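Local coordinates for SusD superfamily protein (Bacteroides vulgatus, PDB 3MYV) that probably binds polysaccharide or oligosaccharide at the bacterial outer membrane, at residues A[109-119]-A[186-195]. Residues are numbered along the deposited sequence; the frame is centred on the assembly and turned at random.
Sequences LKGETMAVIAL and RMNKYAARAL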
loop_
_atom_site.group_PDB
_atom_site.type_symbol
_atom_site.label_atom_id
_atom_site.label_comp_id
_atom_site.label_asym_id
_atom_site.label_seq_id
_atom_site.Cartn_x
_atom_site.Cartn_y
_atom_site.Cartn_z
ATOM N N LEU A 109 12.790 14.244 12.665
ATOM C CA LEU A 109 12.461 14.684 11.312
ATOM C C LEU A 109 13.380 14.041 10.262
ATOM O O LEU A 109 12.925 13.649 9.180
ATOM C CB LEU A 109 12.474 16.201 11.219
ATOM C CG LEU A 109 11.337 16.895 11.969
ATOM C CD1 LEU A 109 11.603 18.429 12.100
ATOM C CD2 LEU A 109 10.001 16.642 11.289
ATOM N N LYS A 110 14.666 13.912 10.584
ATOM C CA LYS A 110 15.603 13.208 9.702
ATOM C C LYS A 110 15.138 11.752 9.480
ATOM O O LYS A 110 15.048 11.289 8.336
ATOM C CB LYS A 110 17.004 13.222 10.277
ATOM C CG LYS A 110 18.014 12.384 9.495
ATOM C CD LYS A 110 19.427 12.465 10.103
ATOM C CE LYS A 110 20.349 11.395 9.495
ATOM N NZ LYS A 110 21.749 11.456 10.052
ATOM N N GLY A 111 14.834 11.053 10.568
ATOM C CA GLY A 111 14.335 9.676 10.486
ATOM C C GLY A 111 13.066 9.556 9.668
ATOM O O GLY A 111 12.895 8.622 8.849
ATOM N N GLU A 112 12.170 10.514 9.874
ATOM C CA GLU A 112 10.879 10.498 9.200
ATOM C C GLU A 112 11.080 10.706 7.703
ATOM O O GLU A 112 10.454 10.039 6.900
ATOM C CB GLU A 112 9.950 11.574 9.782
ATOM C CG GLU A 112 8.563 11.557 9.175
ATOM C CD GLU A 112 7.629 12.647 9.688
ATOM O OE1 GLU A 112 8.025 13.432 10.587
ATOM O OE2 GLU A 112 6.483 12.719 9.172
ATOM N N THR A 113 11.969 11.631 7.345
ATOM C CA THR A 113 12.342 11.855 5.943
ATOM C C THR A 113 12.905 10.582 5.300
ATOM O O THR A 113 12.575 10.240 4.166
ATOM C CB THR A 113 13.357 13.006 5.826
ATOM O OG1 THR A 113 12.801 14.199 6.407
ATOM C CG2 THR A 113 13.753 13.258 4.348
HETATM N N MSE A 114 13.740 9.855 6.031
HETATM C CA MSE A 114 14.254 8.590 5.544
HETATM C C MSE A 114 13.131 7.575 5.375
HETATM O O MSE A 114 13.189 6.764 4.454
HETATM C CB MSE A 114 15.353 8.043 6.462
HETATM C CG MSE A 114 16.602 8.920 6.527
HETATM SE SE MSE A 114 17.811 8.398 7.963
HETATM C CE MSE A 114 18.405 6.741 7.254
ATOM N N ALA A 115 12.137 7.581 6.268
ATOM C CA ALA A 115 10.980 6.661 6.138
ATOM C C ALA A 115 10.197 6.961 4.838
ATOM O O ALA A 115 9.801 6.047 4.118
ATOM C CB ALA A 115 10.061 6.781 7.386
ATOM N N VAL A 116 9.970 8.246 4.561
ATOM C CA VAL A 116 9.352 8.685 3.293
ATOM C C VAL A 116 10.140 8.174 2.073
ATOM O O VAL A 116 9.579 7.584 1.146
ATOM C CB VAL A 116 9.129 10.218 3.260
ATOM C CG1 VAL A 116 8.584 10.654 1.884
ATOM C CG2 VAL A 116 8.141 10.663 4.402
ATOM N N ILE A 117 11.456 8.319 2.114
ATOM C CA ILE A 117 12.317 7.841 1.030
ATOM C C ILE A 117 12.175 6.338 0.825
ATOM O O ILE A 117 12.018 5.857 -0.290
ATOM C CB ILE A 117 13.800 8.240 1.314
ATOM C CG1 ILE A 117 13.961 9.751 1.098
ATOM C CG2 ILE A 117 14.784 7.385 0.477
ATOM C CD1 ILE A 117 15.277 10.373 1.702
ATOM N N ALA A 118 12.170 5.598 1.927
ATOM C CA ALA A 118 12.018 4.160 1.870
ATOM C C ALA A 118 10.653 3.759 1.271
ATOM O O ALA A 118 10.594 2.895 0.435
ATOM C CB ALA A 118 12.204 3.545 3.296
ATOM N N LEU A 119 9.568 4.409 1.681
ATOM C CA LEU A 119 8.253 4.104 1.118
ATOM C C LEU A 119 8.180 4.365 -0.396
ATOM O O LEU A 119 7.738 3.496 -1.172
ATOM C CB LEU A 119 7.181 4.921 1.848
ATOM C CG LEU A 119 5.741 4.709 1.398
ATOM C CD1 LEU A 119 5.391 3.213 1.437
ATOM C CD2 LEU A 119 4.802 5.517 2.299
ATOM N N ARG A 186 0.842 11.798 9.209
ATOM C CA ARG A 186 2.236 11.459 8.945
ATOM C C ARG A 186 2.662 10.158 9.646
ATOM O O ARG A 186 1.951 9.638 10.511
ATOM C CB ARG A 186 3.134 12.635 9.350
ATOM C CG ARG A 186 2.858 13.916 8.536
ATOM C CD ARG A 186 3.466 15.210 9.124
ATOM N NE ARG A 186 4.908 15.175 9.372
ATOM C CZ ARG A 186 5.636 16.237 9.745
ATOM N NH1 ARG A 186 5.095 17.444 9.843
ATOM N NH2 ARG A 186 6.928 16.109 10.008
HETATM N N MSE A 187 3.829 9.645 9.268
HETATM C CA MSE A 187 4.385 8.453 9.876
HETATM C C MSE A 187 5.119 8.828 11.167
HETATM O O MSE A 187 5.848 9.827 11.212
HETATM C CB MSE A 187 5.374 7.763 8.909
HETATM C CG MSE A 187 4.669 7.073 7.758
HETATM SE SE MSE A 187 5.785 5.978 6.681
HETATM C CE MSE A 187 6.470 7.350 5.520
ATOM N N ASN A 188 4.939 8.000 12.187
ATOM C CA ASN A 188 5.754 8.024 13.397
ATOM C C ASN A 188 6.515 6.696 13.501
ATOM O O ASN A 188 6.484 5.892 12.574
ATOM C CB ASN A 188 4.900 8.263 14.648
ATOM C CG ASN A 188 3.935 7.109 14.944
ATOM O OD1 ASN A 188 3.780 6.209 14.141
ATOM N ND2 ASN A 188 3.303 7.143 16.115
ATOM N N LYS A 189 7.187 6.467 14.619
ATOM C CA LYS A 189 8.024 5.260 14.777
ATOM C C LYS A 189 7.210 3.984 14.599
ATOM O O LYS A 189 7.669 3.029 13.974
ATOM C CB LYS A 189 8.719 5.276 16.140
ATOM C CG LYS A 189 9.786 4.201 16.319
ATOM C CD LYS A 189 10.470 4.387 17.683
ATOM C CE LYS A 189 11.400 3.245 17.972
ATOM N NZ LYS A 189 12.322 3.577 19.044
ATOM N N TYR A 190 5.983 3.965 15.114
ATOM C CA TYR A 190 5.139 2.800 14.916
ATOM C C TYR A 190 4.849 2.496 13.455
ATOM O O TYR A 190 4.933 1.335 13.039
ATOM C CB TYR A 190 3.843 2.922 15.691
ATOM C CG TYR A 190 3.963 2.704 17.167
ATOM C CD1 TYR A 190 3.762 1.439 17.725
ATOM C CD2 TYR A 190 4.166 3.774 18.018
ATOM C CE1 TYR A 190 3.838 1.250 19.102
ATOM C CE2 TYR A 190 4.222 3.605 19.383
ATOM C CZ TYR A 190 4.064 2.350 19.917
ATOM O OH TYR A 190 4.125 2.214 21.275
ATOM N N ALA A 191 4.490 3.523 12.684
ATOM C CA ALA A 191 4.253 3.413 11.257
ATOM C C ALA A 191 5.467 2.870 10.552
ATOM O O ALA A 191 5.384 1.951 9.700
ATOM C CB ALA A 191 3.879 4.820 10.661
ATOM N N ALA A 192 6.610 3.470 10.852
ATOM C CA ALA A 192 7.862 3.045 10.220
ATOM C C ALA A 192 8.210 1.580 10.493
ATOM O O ALA A 192 8.705 0.887 9.595
ATOM C CB ALA A 192 9.050 3.962 10.667
ATOM N N ARG A 193 7.980 1.116 11.726
ATOM C CA ARG A 193 8.184 -0.301 12.053
ATOM C C ARG A 193 7.154 -1.188 11.338
ATOM O O ARG A 193 7.495 -2.262 10.868
ATOM C CB ARG A 193 8.121 -0.540 13.577
ATOM C CG ARG A 193 9.224 0.209 14.363
ATOM C CD ARG A 193 8.927 0.192 15.853
ATOM N NE ARG A 193 9.082 -1.140 16.421
ATOM C CZ ARG A 193 8.537 -1.544 17.558
ATOM N NH1 ARG A 193 7.699 -0.752 18.248
ATOM N NH2 ARG A 193 8.807 -2.755 18.002
ATOM N N ALA A 194 5.907 -0.729 11.226
ATOM C CA ALA A 194 4.899 -1.501 10.509
ATOM C C ALA A 194 5.328 -1.670 9.036
ATOM O O ALA A 194 5.244 -2.767 8.473
ATOM C CB ALA A 194 3.500 -0.839 10.633
ATOM N N LEU A 195 5.804 -0.581 8.422
ATOM C CA LEU A 195 6.232 -0.615 7.028
ATOM C C LEU A 195 7.436 -1.571 6.855
ATOM O O LEU A 195 7.485 -2.368 5.906
ATOM C CB LEU A 195 6.577 0.807 6.538
ATOM C CG LEU A 195 7.084 0.976 5.110
ATOM C CD1 LEU A 195 6.133 0.388 4.086
ATOM C CD2 LEU A 195 7.388 2.451 4.780
#
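Arg186 and Glu112 meet side-on, a textbook case of a buried charge pair joining a helix to the loop that leads into another. From the arginine backbone outward, CB lies 3.4 Å from Glu112 OE2, and CG and CD pass the same oxygen at 3.9 Å. A bend at chi3 then turns the guanidinium onto the carboxylate: NE donates to OE2 almost straight (172°), and NH2 reaches Glu112 OE1 at 3.0 Å. Both oxygens are met on the syn side, OE2 close to the carboxylate plane and OE1 from well out of it, with the two planes 31° apart. Leu109 CD2 lies at the edge of the guanidinium, against NH2, while NH1 turns to Asp17 and Asn21 of helix 13-27, and the hydroxyl OH of Tyr24 hydrogen-bonds to Glu112 OE2. A leucine in place of Arg186 would probably leave the buried carboxylate of Glu112 without its countercharge and take from Asp17 its salt bridge. The segments 109-119 and 189-195, of helices 103-128 and 189-202, run at 31° to each other in the TPR-like helical part of the SusD fold, and Asn188 N-caps the second through OD1 to Ala191 N. Between them selenomethionine Met187 inserts its CE methyl against the first helix, 3.7 Å from Val116 N, with Ala115 CB, Val116 CG2 and Leu119 CD2 around it. Ala115 CB also meets Ala192 CB; a turn further on, Leu195 crosses Leu119 at about a right angle, its CD2 3.8 Å from Leu119 CB.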